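Local coordinates for N-terminal acetyltransferase-like protein (PDB 5NNP) that probably acts as the auxiliary subunit of an N-terminal acetyltransferase, a scaffold of TPR-like helices that touches another protein chain in the assembly, at residues Gln133-Leu136 against Asn137-Lys140; Gln144-Gln147 against Asn148-Leu152; Leu208-Leu211 against Glu212-Lys216; His528-Ser531 against Leu532-Gly535. All blocks are in the same frame, centred on the assembly; numbering follows the deposited sequence.

Interactions 1, 2 and 4 form one cluster, and interaction 3 stands apart. Interactions 1 and 2 lie on successive helices, their centres about 9 Å apart. L139 CD1 packs 3.4 Å from W149 NE1, and R135 NE lies 3.9 Å from A151 CB. Interaction 4 comes from much later in the chain, yet its L532 CD1 lies 3.6 Å from A151 CB and 3.5 Å from R135 NH1. R135, A151 and L532 therefore join three helices. Interaction 3 comes no nearer than about 9 Å to interaction 2, measured between nearest atoms. Interactions 3 and 4 both reach another protein chain. The carboxymethyl coenzyme A of the entry is bound elsewhere.

Interaction 1 (Gln133-Leu136 against Asn137-Lys140); sequences QSRL and NMLK
R135 and M138 meet three residues apart on helix 128-141, a local side-chain contact within one helix. The outer end of R135 comes back to the sulfur of M138. NH2 of R135 lies 3.6 Å from SD of M138. CD of R135 sits 3.9 Å from SD of M138. The methyl CE of M138 is 3.7 Å from NH2 of R135. The two side chains run past each other at a slant. Their bends bring the ends together. R135 has CG beside its backbone N and then turns at chi2 (-49°). M138 runs straight as far as SD and turns at chi3 (72°), which puts CE beside the arginine. The contact is mainly van der Waals. The polar partner of R135 is elsewhere: NH1 is hydrogen-bonded to the hydroxyl of Y131, one turn back, which probably helps fix the guanidinium group.

The protein is an array of packed helices, with TPR repeats predicted in its sequence. Helix 128-141 lies between helices 112-124 and 146-159, with S134 and M138 packed on A119 of the former and R135 on A151 of the latter. With an alanine in place of R135, the Y131 hydroxyl would probably lose this partner and a gap would open beside M138 and A151. The buried S134 OG is hydrogen-bonded to OE1 of Q122. Regular helix bonds run through the segment: M138 N donates to S134 O at 2.8 Å, and L139 N to R135 O at 2.7 Å. K140 N and N137 N repeat the pattern to L136 O and Q133 O.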
loop_
_atom_site.group_PDB
_atom_site.type_symbol
_atom_site.label_atom_id
_atom_site.label_comp_id
_atom_site.label_asym_id
_atom_site.label_seq_id
_atom_site.Cartn_x
_atom_site.Cartn_y
_atom_site.Cartn_z
ATOM N N GLN A 133 11.305 -12.763 -23.797
ATOM C CA GLN A 133 12.479 -13.291 -24.476
ATOM C C GLN A 133 13.530 -13.796 -23.479
ATOM O O GLN A 133 14.074 -14.897 -23.625
ATOM C CB GLN A 133 13.085 -12.223 -25.379
ATOM C CG GLN A 133 14.115 -12.759 -26.350
ATOM C CD GLN A 133 14.712 -11.662 -27.214
ATOM O OE1 GLN A 133 14.197 -10.543 -27.260
ATOM N NE2 GLN A 133 15.807 -11.977 -27.897
ATOM N N SER A 134 13.802 -12.990 -22.456
ATOM C CA SER A 134 14.767 -13.369 -21.433
ATOM C C SER A 134 14.421 -14.699 -20.754
ATOM O O SER A 134 15.269 -15.578 -20.619
ATOM C CB SER A 134 14.873 -12.267 -20.384
ATOM O OG SER A 134 15.653 -11.208 -20.881
ATOM N N ARG A 135 13.174 -14.838 -20.329
ATOM C CA ARG A 135 12.758 -16.026 -19.603
ATOM C C ARG A 135 12.761 -17.245 -20.491
ATOM O O ARG A 135 13.098 -18.344 -20.035
ATOM C CB ARG A 135 11.375 -15.834 -18.996
ATOM C CG ARG A 135 11.407 -14.908 -17.837
ATOM C CD ARG A 135 12.522 -15.339 -16.910
ATOM N NE ARG A 135 12.540 -14.495 -15.728
ATOM C CZ ARG A 135 13.160 -14.801 -14.596
ATOM N NH1 ARG A 135 13.103 -13.951 -13.564
ATOM N NH2 ARG A 135 13.828 -15.948 -14.496
ATOM N N LEU A 136 12.379 -17.054 -21.751
ATOM C CA LEU A 136 12.401 -18.154 -22.717
ATOM C C LEU A 136 13.833 -18.661 -22.852
ATOM O O LEU A 136 14.098 -19.858 -22.881
ATOM C CB LEU A 136 11.852 -17.711 -24.070
ATOM C CG LEU A 136 11.745 -18.731 -25.200
ATOM C CD1 LEU A 136 11.039 -19.985 -24.716
ATOM C CD2 LEU A 136 10.985 -18.101 -26.358
ATOM N N ASN A 137 14.757 -17.718 -22.890
ATOM C CA ASN A 137 16.162 -18.022 -22.926
ATOM C C ASN A 137 16.640 -18.737 -21.690
ATOM O O ASN A 137 17.307 -19.759 -21.774
ATOM C CB ASN A 137 16.940 -16.743 -23.096
ATOM C CG ASN A 137 17.712 -16.736 -24.339
ATOM O OD1 ASN A 137 17.171 -16.457 -25.405
ATOM N ND2 ASN A 137 18.989 -17.061 -24.240
ATOM N N MET A 138 16.323 -18.173 -20.534
ATOM C CA MET A 138 16.715 -18.789 -19.283
ATOM C C MET A 138 16.123 -20.197 -19.169
ATOM O O MET A 138 16.803 -21.128 -18.760
ATOM C CB MET A 138 16.292 -17.903 -18.115
ATOM C CG MET A 138 16.885 -16.512 -18.226
ATOM S SD MET A 138 16.441 -15.332 -16.935
ATOM C CE MET A 138 17.388 -16.005 -15.558
ATOM N N LEU A 139 14.866 -20.353 -19.559
ATOM C CA LEU A 139 14.212 -21.660 -19.540
ATOM C C LEU A 139 14.902 -22.663 -20.483
ATOM O O LEU A 139 15.035 -23.853 -20.182
ATOM C CB LEU A 139 12.737 -21.500 -19.914
ATOM C CG LEU A 139 11.945 -22.787 -20.146
ATOM C CD1 LEU A 139 11.899 -23.651 -18.890
ATOM C CD2 LEU A 139 10.539 -22.481 -20.658
ATOM N N LYS A 140 15.343 -22.176 -21.632
ATOM C CA LYS A 140 16.039 -23.030 -22.580
ATOM C C LYS A 140 17.337 -23.526 -21.966
ATOM O O LYS A 140 17.753 -24.665 -22.175
ATOM C CB LYS A 140 16.307 -22.266 -23.868
ATOM C CG LYS A 140 16.215 -23.097 -25.091
ATOM C CD LYS A 140 16.339 -22.233 -26.330
ATOM C CE LYS A 140 17.472 -21.245 -26.176
ATOM N NZ LYS A 140 17.784 -20.550 -27.448
#

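Interaction 2 (Gln144-Gln147 against Asn148-Leu152); sequences QIRQ and NWTAL
I145 and N148 meet where the chain enters helix 146-159. ND2 of N148 lies 3.9 Å from CB of I145, and N148 N donates to I145 O at 3.2 Å. The close-packed part is on the W149 side. The indole presents its edge to the backbone, with CD1 of W149 3.6 Å from I145 O. R146 O also lies in the plane of that ring. W149 holds CG beside its own backbone N (chi1 -68°), and this turns the indole edge back to the start of the helix. The rest of W149 packs on L139 of helix 128-141 and on I168 and T171 of helix 162-175. Its ring also meets that of Y172.

R146 O is gripped twice. T150 N reaches it at 3.2 Å, on a nearly straight bond of 170°. W149 N comes at 2.9 Å from well above the carbonyl plane. One residue on, A151 N donates to Q147 O.

The solvent side is at I145, which is exposed. Its side chain reaches N148 only through CB. R146 and T150 form a separate loose pair and barely touch directly. A water bridges them, accepting from NE of R146 at 2.8 Å and hydrogen-bonded to OG1 of T150 at 3.0 Å. The extended arginine reaches past T150, and its NH2 is hydrogen-bonded to ND1 of H187.

The polar ends of N148 and W149 turn back to the preceding loop. ND2 of N148 is hydrogen-bonded to R142 O, and NE1 of W149 to P143 O. Through these bonds, side chains of the first helical turn probably tie down the loop leading into it.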
loop_
_atom_site.group_PDB
_atom_site.type_symbol
_atom_site.label_atom_id
_atom_site.label_comp_id
_atom_site.label_asym_id
_atom_site.label_seq_id
_atom_site.Cartn_x
_atom_site.Cartn_y
_atom_site.Cartn_z
ATOM N N GLN A 144 15.255 -28.016 -16.394
ATOM C CA GLN A 144 14.989 -29.039 -15.404
ATOM C C GLN A 144 14.449 -28.383 -14.138
ATOM O O GLN A 144 13.937 -29.069 -13.260
ATOM C CB GLN A 144 16.243 -29.867 -15.111
ATOM C CG GLN A 144 17.358 -29.108 -14.389
ATOM C CD GLN A 144 18.079 -28.086 -15.269
ATOM O OE1 GLN A 144 17.753 -27.911 -16.446
ATOM N NE2 GLN A 144 19.070 -27.407 -14.691
ATOM N N ILE A 145 14.532 -27.056 -14.064
ATOM C CA ILE A 145 14.106 -26.317 -12.879
ATOM C C ILE A 145 12.724 -25.664 -13.032
ATOM O O ILE A 145 12.535 -24.830 -13.912
ATOM C CB ILE A 145 15.146 -25.225 -12.527
ATOM C CG1 ILE A 145 16.532 -25.862 -12.383
ATOM C CG2 ILE A 145 14.753 -24.501 -11.247
ATOM C CD1 ILE A 145 17.610 -24.920 -11.902
ATOM N N ARG A 146 11.773 -26.016 -12.161
ATOM C CA ARG A 146 10.386 -25.587 -12.354
ATOM C C ARG A 146 10.214 -24.069 -12.350
ATOM O O ARG A 146 9.394 -23.556 -13.099
ATOM C CB ARG A 146 9.450 -26.201 -11.306
ATOM C CG ARG A 146 7.989 -25.796 -11.502
ATOM C CD ARG A 146 6.974 -26.633 -10.715
ATOM N NE ARG A 146 5.606 -26.454 -11.227
ATOM C CZ ARG A 146 4.559 -27.196 -10.870
ATOM N NH1 ARG A 146 3.370 -26.960 -11.407
ATOM N NH2 ARG A 146 4.688 -28.178 -9.983
ATOM N N GLN A 147 10.987 -23.356 -11.537
ATOM C CA GLN A 147 10.902 -21.885 -11.473
ATOM C C GLN A 147 10.939 -21.232 -12.827
ATOM O O GLN A 147 10.235 -20.262 -13.080
ATOM C CB GLN A 147 12.050 -21.286 -10.682
ATOM C CG GLN A 147 12.110 -21.618 -9.237
ATOM C CD GLN A 147 13.359 -21.043 -8.616
ATOM O OE1 GLN A 147 13.953 -20.106 -9.154
ATOM N NE2 GLN A 147 13.781 -21.615 -7.493
ATOM N N ASN A 148 11.803 -21.736 -13.691
ATOM C CA ASN A 148 11.964 -21.138 -15.006
ATOM C C ASN A 148 10.753 -21.322 -15.898
ATOM O O ASN A 148 10.564 -20.521 -16.799
ATOM C CB ASN A 148 13.203 -21.696 -15.698
ATOM C CG ASN A 148 14.472 -21.342 -14.961
ATOM O OD1 ASN A 148 14.565 -20.274 -14.365
ATOM N ND2 ASN A 148 15.455 -22.239 -14.991
ATOM N N TRP A 149 9.932 -22.351 -15.660
ATOM C CA TRP A 149 8.694 -22.515 -16.443
ATOM C C TRP A 149 7.662 -21.507 -15.971
ATOM O O TRP A 149 7.054 -20.783 -16.775
ATOM C CB TRP A 149 8.129 -23.927 -16.341
ATOM C CG TRP A 149 8.987 -24.938 -17.017
ATOM C CD1 TRP A 149 10.070 -25.569 -16.483
ATOM C CD2 TRP A 149 8.838 -25.456 -18.352
ATOM N NE1 TRP A 149 10.612 -26.427 -17.396
ATOM C CE2 TRP A 149 9.881 -26.379 -18.555
ATOM C CE3 TRP A 149 7.932 -25.216 -19.403
ATOM C CZ2 TRP A 149 10.051 -27.067 -19.764
ATOM C CZ3 TRP A 149 8.102 -25.894 -20.600
ATOM C CH2 TRP A 149 9.154 -26.811 -20.770
ATOM N N THR A 150 7.478 -21.471 -14.654
ATOM C CA THR A 150 6.563 -20.529 -14.009
ATOM C C THR A 150 6.873 -19.074 -14.369
ATOM O O THR A 150 5.971 -18.309 -14.694
ATOM C CB THR A 150 6.615 -20.692 -12.497
ATOM O OG1 THR A 150 6.288 -22.041 -12.188
ATOM C CG2 THR A 150 5.633 -19.736 -11.795
ATOM N N ALA A 151 8.157 -18.717 -14.323
ATOM C CA ALA A 151 8.618 -17.386 -14.706
ATOM C C ALA A 151 8.224 -17.012 -16.137
ATOM O O ALA A 151 7.764 -15.898 -16.373
ATOM C CB ALA A 151 10.127 -17.290 -14.539
ATOM N N LEU A 152 8.401 -17.940 -17.086
ATOM C CA LEU A 152 8.015 -17.674 -18.470
ATOM C C LEU A 152 6.499 -17.553 -18.578
ATOM O O LEU A 152 6.007 -16.725 -19.336
ATOM C CB LEU A 152 8.528 -18.751 -19.439
ATOM C CG LEU A 152 8.001 -18.594 -20.890
ATOM C CD1 LEU A 152 8.436 -17.267 -21.554
ATOM C CD2 LEU A 152 8.327 -19.780 -21.782
HETATM O O HOH W 1 5.159 -24.634 -13.327
#

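Interaction 3 (Leu208-Leu211 against Glu212-Lys216); sequences LQHL and ETDCK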
loop_
_atom_site.group_PDB
_atom_site.type_symbol
_atom_site.label_atom_id
_atom_site.label_comp_id
_atom_site.label_asym_id
_atom_site.label_seq_id
_atom_site.Cartn_x
_atom_site.Cartn_y
_atom_site.Cartn_z
ATOM N N LEU A 208 -14.098 -23.453 -12.883
ATOM C CA LEU A 208 -14.756 -24.186 -11.807
ATOM C C LEU A 208 -14.452 -25.676 -11.941
ATOM O O LEU A 208 -14.125 -26.365 -10.973
ATOM C CB LEU A 208 -16.269 -23.951 -11.820
ATOM C CG LEU A 208 -17.015 -24.639 -10.670
ATOM C CD1 LEU A 208 -16.416 -24.234 -9.331
ATOM C CD2 LEU A 208 -18.490 -24.329 -10.705
ATOM N N GLN A 209 -14.565 -26.156 -13.167
ATOM C CA GLN A 209 -14.192 -27.513 -13.519
ATOM C C GLN A 209 -12.748 -27.822 -13.101
ATOM O O GLN A 209 -12.473 -28.873 -12.513
ATOM C CB GLN A 209 -14.392 -27.712 -15.022
ATOM C CG GLN A 209 -13.736 -28.949 -15.614
ATOM C CD GLN A 209 -13.752 -28.944 -17.145
ATOM O OE1 GLN A 209 -14.623 -28.332 -17.771
ATOM N NE2 GLN A 209 -12.780 -29.624 -17.752
ATOM N N HIS A 210 -11.831 -26.901 -13.392
ATOM C CA HIS A 210 -10.420 -27.107 -13.070
ATOM C C HIS A 210 -10.192 -27.000 -11.572
ATOM O O HIS A 210 -9.322 -27.668 -11.017
ATOM C CB HIS A 210 -9.539 -26.102 -13.816
ATOM C CG HIS A 210 -8.097 -26.139 -13.413
ATOM N ND1 HIS A 210 -7.536 -25.221 -12.547
ATOM C CD2 HIS A 210 -7.095 -26.980 -13.767
ATOM C CE1 HIS A 210 -6.255 -25.494 -12.384
ATOM N NE2 HIS A 210 -5.962 -26.557 -13.116
ATOM N N LEU A 211 -10.983 -26.152 -10.924
ATOM C CA LEU A 211 -10.894 -25.977 -9.485
ATOM C C LEU A 211 -11.208 -27.271 -8.786
ATOM O O LEU A 211 -10.404 -27.771 -8.009
ATOM C CB LEU A 211 -11.851 -24.904 -8.993
ATOM C CG LEU A 211 -11.568 -24.494 -7.550
ATOM C CD1 LEU A 211 -10.246 -23.693 -7.471
ATOM C CD2 LEU A 211 -12.740 -23.707 -6.951
ATOM N N GLU A 212 -12.389 -27.804 -9.083
ATOM C CA GLU A 212 -12.886 -29.031 -8.468
ATOM C C GLU A 212 -12.071 -30.273 -8.841
ATOM O O GLU A 212 -11.914 -31.191 -8.030
ATOM C CB GLU A 212 -14.349 -29.239 -8.854
ATOM C CG GLU A 212 -15.244 -28.086 -8.448
ATOM C CD GLU A 212 -15.333 -27.913 -6.942
ATOM O OE1 GLU A 212 -14.898 -28.817 -6.199
ATOM O OE2 GLU A 212 -15.842 -26.868 -6.499
ATOM N N THR A 213 -11.544 -30.300 -10.059
ATOM C CA THR A 213 -10.785 -31.452 -10.503
ATOM C C THR A 213 -9.318 -31.465 -10.052
ATOM O O THR A 213 -8.831 -32.481 -9.567
ATOM C CB THR A 213 -10.821 -31.566 -12.024
ATOM O OG1 THR A 213 -12.178 -31.717 -12.446
ATOM C CG2 THR A 213 -10.041 -32.779 -12.480
ATOM N N ASP A 214 -8.608 -30.357 -10.203
ATOM C CA ASP A 214 -7.169 -30.379 -9.963
ATOM C C ASP A 214 -6.769 -29.655 -8.693
ATOM O O ASP A 214 -5.683 -29.888 -8.163
ATOM C CB ASP A 214 -6.417 -29.761 -11.149
ATOM C CG ASP A 214 -6.428 -30.652 -12.394
ATOM O OD1 ASP A 214 -7.095 -31.714 -12.391
ATOM O OD2 ASP A 214 -5.773 -30.269 -13.392
ATOM N N CYS A 215 -7.641 -28.778 -8.205
ATOM C CA CYS A 215 -7.255 -27.839 -7.152
ATOM C C CYS A 215 -7.871 -28.179 -5.820
ATOM O O CYS A 215 -7.670 -27.463 -4.829
ATOM C CB CYS A 215 -7.662 -26.415 -7.528
ATOM S SG CYS A 215 -6.855 -25.771 -8.979
ATOM N N LYS A 216 -8.614 -29.276 -5.802
ATOM C CA LYS A 216 -9.474 -29.619 -4.678
ATOM C C LYS A 216 -8.745 -29.592 -3.341
ATOM O O LYS A 216 -9.268 -29.090 -2.345
ATOM C CB LYS A 216 -10.089 -30.994 -4.906
ATOM C CG LYS A 216 -11.068 -31.404 -3.846
ATOM C CD LYS A 216 -11.664 -32.758 -4.137
ATOM C CE LYS A 216 -12.732 -33.068 -3.103
ATOM N NZ LYS A 216 -13.210 -34.470 -3.187
HETATM O O HOH W 2 -3.974 -28.201 -13.948
#
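H210 meets both D214 and C215 at the end of helix 204-214. Its CB points away from residues 212-216. CG then lies anti to the backbone N (chi1 173°), and the ring swings back to them. CD2 of H210 lies 3.6 Å from OD2 of D214, and CE1 of H210 lies 3.5 Å from SG of C215. Both approach the ring obliquely. SG of C215 is 4.1 Å from the centroid of the H210 ring and 44° off its normal, a sulfur-aromatic contact. ND1 of H210 is hydrogen-bonded to ND2 of N195. NE2 of H210, at the tip, holds a water at 2.7 Å, in the plane of the ring. That water donates to OD2 of D214 at 2.8 Å. The ring and carboxylate planes stand 68° apart, so the two groups cross rather than stack. With ND1 and NE2 both engaged, the ring is probably fixed in its rotation.

The backbone turns here carry extra bonds. Q209 O accepts from T213 N and, at 2.9 Å, from T213 OG1, which come from opposite faces of its plane. C215 N donates to L211 O and only weakly to H210 O. CD1 of L211 packs 3.8 Å from CB of C215. E212 lies alongside L208, pointing the same way, and its OE2 forms a salt bridge with R228.

K216 NZ reaches out of the chain, to a salt bridge with an acidic side chain of another protein. Helix 204-214 is packed against two helices of its own chain. L208 and L211 lie on helix 221-234, while H210 and C215 face helix 185-200.

Interaction 4 (His528-Ser531 against Leu532-Gly535); sequences HSFS and LRKG
K534 N donates to F530 O at 3.1 Å in the carbonyl plane, whereas the bonds of R533 N to S529 O and F530 O are weak. F530 meets two basic side chains, R533 through CD1 and K534 through CE2. CD1 of F530 lies over a face of the R533 guanidinium, 3.7 Å from NH2 of R533. The planes are 78° apart, so the ring edge meets the guanidinium face. Bends at chi2 and chi3 fold R533 back to reach it. CG and CD of K534 each come 3.5 Å from CE2 of F530.

G535 ends helix 527-534, part of the protein's helical array. It is the first residue to leave helical geometry, with positive phi (75°), a common way for a helix to terminate. Its N still donates to S531 O at 2.9 Å. L532 packs on Q147, A151 and I154 of helix 146-159. H528 is hydrogen-bonded through NE2 to Q124 and through ND1 to Y540.

Were F530 replaced by a leucine, the R533 guanidinium would probably lose the ring edge over its face, and the K534 chain would be likely to turn more easily. F530, S531 and K534 also pack on another protein chain.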
loop_
_atom_site.group_PDB
_atom_site.type_symbol
_atom_site.label_atom_id
_atom_site.label_comp_id
_atom_site.label_asym_id
_atom_site.label_seq_id
_atom_site.Cartn_x
_atom_site.Cartn_y
_atom_site.Cartn_z
ATOM N N HIS A 528 11.156 -9.928 -7.908
ATOM C CA HIS A 528 10.995 -10.583 -9.207
ATOM C C HIS A 528 11.665 -11.966 -9.162
ATOM O O HIS A 528 11.137 -12.927 -9.708
ATOM C CB HIS A 528 11.586 -9.741 -10.344
ATOM C CG HIS A 528 11.131 -8.299 -10.336
ATOM N ND1 HIS A 528 9.812 -7.938 -10.297
ATOM C CD2 HIS A 528 11.850 -7.152 -10.380
ATOM C CE1 HIS A 528 9.723 -6.610 -10.295
ATOM N NE2 HIS A 528 10.936 -6.118 -10.356
ATOM N N SER A 529 12.806 -12.066 -8.479
ATOM C CA SER A 529 13.495 -13.352 -8.306
ATOM C C SER A 529 13.003 -14.136 -7.107
ATOM O O SER A 529 12.834 -15.346 -7.160
ATOM C CB SER A 529 14.987 -13.129 -8.151
ATOM O OG SER A 529 15.495 -12.555 -9.330
ATOM N N PHE A 530 12.806 -13.420 -6.011
ATOM C CA PHE A 530 12.500 -14.034 -4.744
ATOM C C PHE A 530 11.174 -14.796 -4.769
ATOM O O PHE A 530 11.073 -15.907 -4.227
ATOM C CB PHE A 530 12.473 -12.976 -3.658
ATOM C CG PHE A 530 12.384 -13.544 -2.285
ATOM C CD1 PHE A 530 13.495 -14.077 -1.679
ATOM C CD2 PHE A 530 11.181 -13.562 -1.607
ATOM C CE1 PHE A 530 13.409 -14.612 -0.415
ATOM C CE2 PHE A 530 11.096 -14.089 -0.358
ATOM C CZ PHE A 530 12.211 -14.619 0.243
ATOM N N SER A 531 10.164 -14.205 -5.402
ATOM C CA SER A 531 8.863 -14.841 -5.491
ATOM C C SER A 531 8.915 -16.152 -6.265
ATOM O O SER A 531 8.097 -17.044 -6.016
ATOM C CB SER A 531 7.843 -13.895 -6.122
ATOM O OG SER A 531 7.353 -12.975 -5.149
ATOM N N LEU A 532 9.857 -16.268 -7.202
ATOM C CA LEU A 532 10.020 -17.514 -7.954
ATOM C C LEU A 532 10.567 -18.606 -7.022
ATOM O O LEU A 532 10.273 -19.780 -7.205
ATOM C CB LEU A 532 10.931 -17.323 -9.173
ATOM C CG LEU A 532 10.428 -16.407 -10.298
ATOM C CD1 LEU A 532 11.480 -16.213 -11.366
ATOM C CD2 LEU A 532 9.144 -16.923 -10.941
ATOM N N ARG A 533 11.342 -18.215 -6.013
ATOM C CA ARG A 533 11.886 -19.180 -5.067
ATOM C C ARG A 533 10.805 -19.634 -4.083
ATOM O O ARG A 533 10.722 -20.816 -3.755
ATOM C CB ARG A 533 13.090 -18.592 -4.316
ATOM C CG ARG A 533 14.425 -18.742 -5.043
ATOM C CD ARG A 533 15.190 -17.421 -5.167
ATOM N NE ARG A 533 15.800 -16.992 -3.909
ATOM C CZ ARG A 533 16.294 -15.771 -3.697
ATOM N NH1 ARG A 533 16.246 -14.858 -4.667
ATOM N NH2 ARG A 533 16.823 -15.458 -2.512
ATOM N N LYS A 534 9.974 -18.704 -3.624
ATOM C CA LYS A 534 8.849 -19.032 -2.748
ATOM C C LYS A 534 7.713 -19.774 -3.461
ATOM O O LYS A 534 6.960 -20.501 -2.828
ATOM C CB LYS A 534 8.270 -17.763 -2.112
ATOM C CG LYS A 534 9.287 -16.810 -1.491
ATOM C CD LYS A 534 10.184 -17.475 -0.448
ATOM C CE LYS A 534 9.399 -17.974 0.751
ATOM N NZ LYS A 534 10.287 -18.620 1.767
ATOM N N GLY A 535 7.565 -19.571 -4.768
ATOM C CA GLY A 535 6.469 -20.175 -5.512
ATOM C C GLY A 535 5.099 -19.541 -5.302
ATOM O O GLY A 535 4.127 -19.966 -5.905
#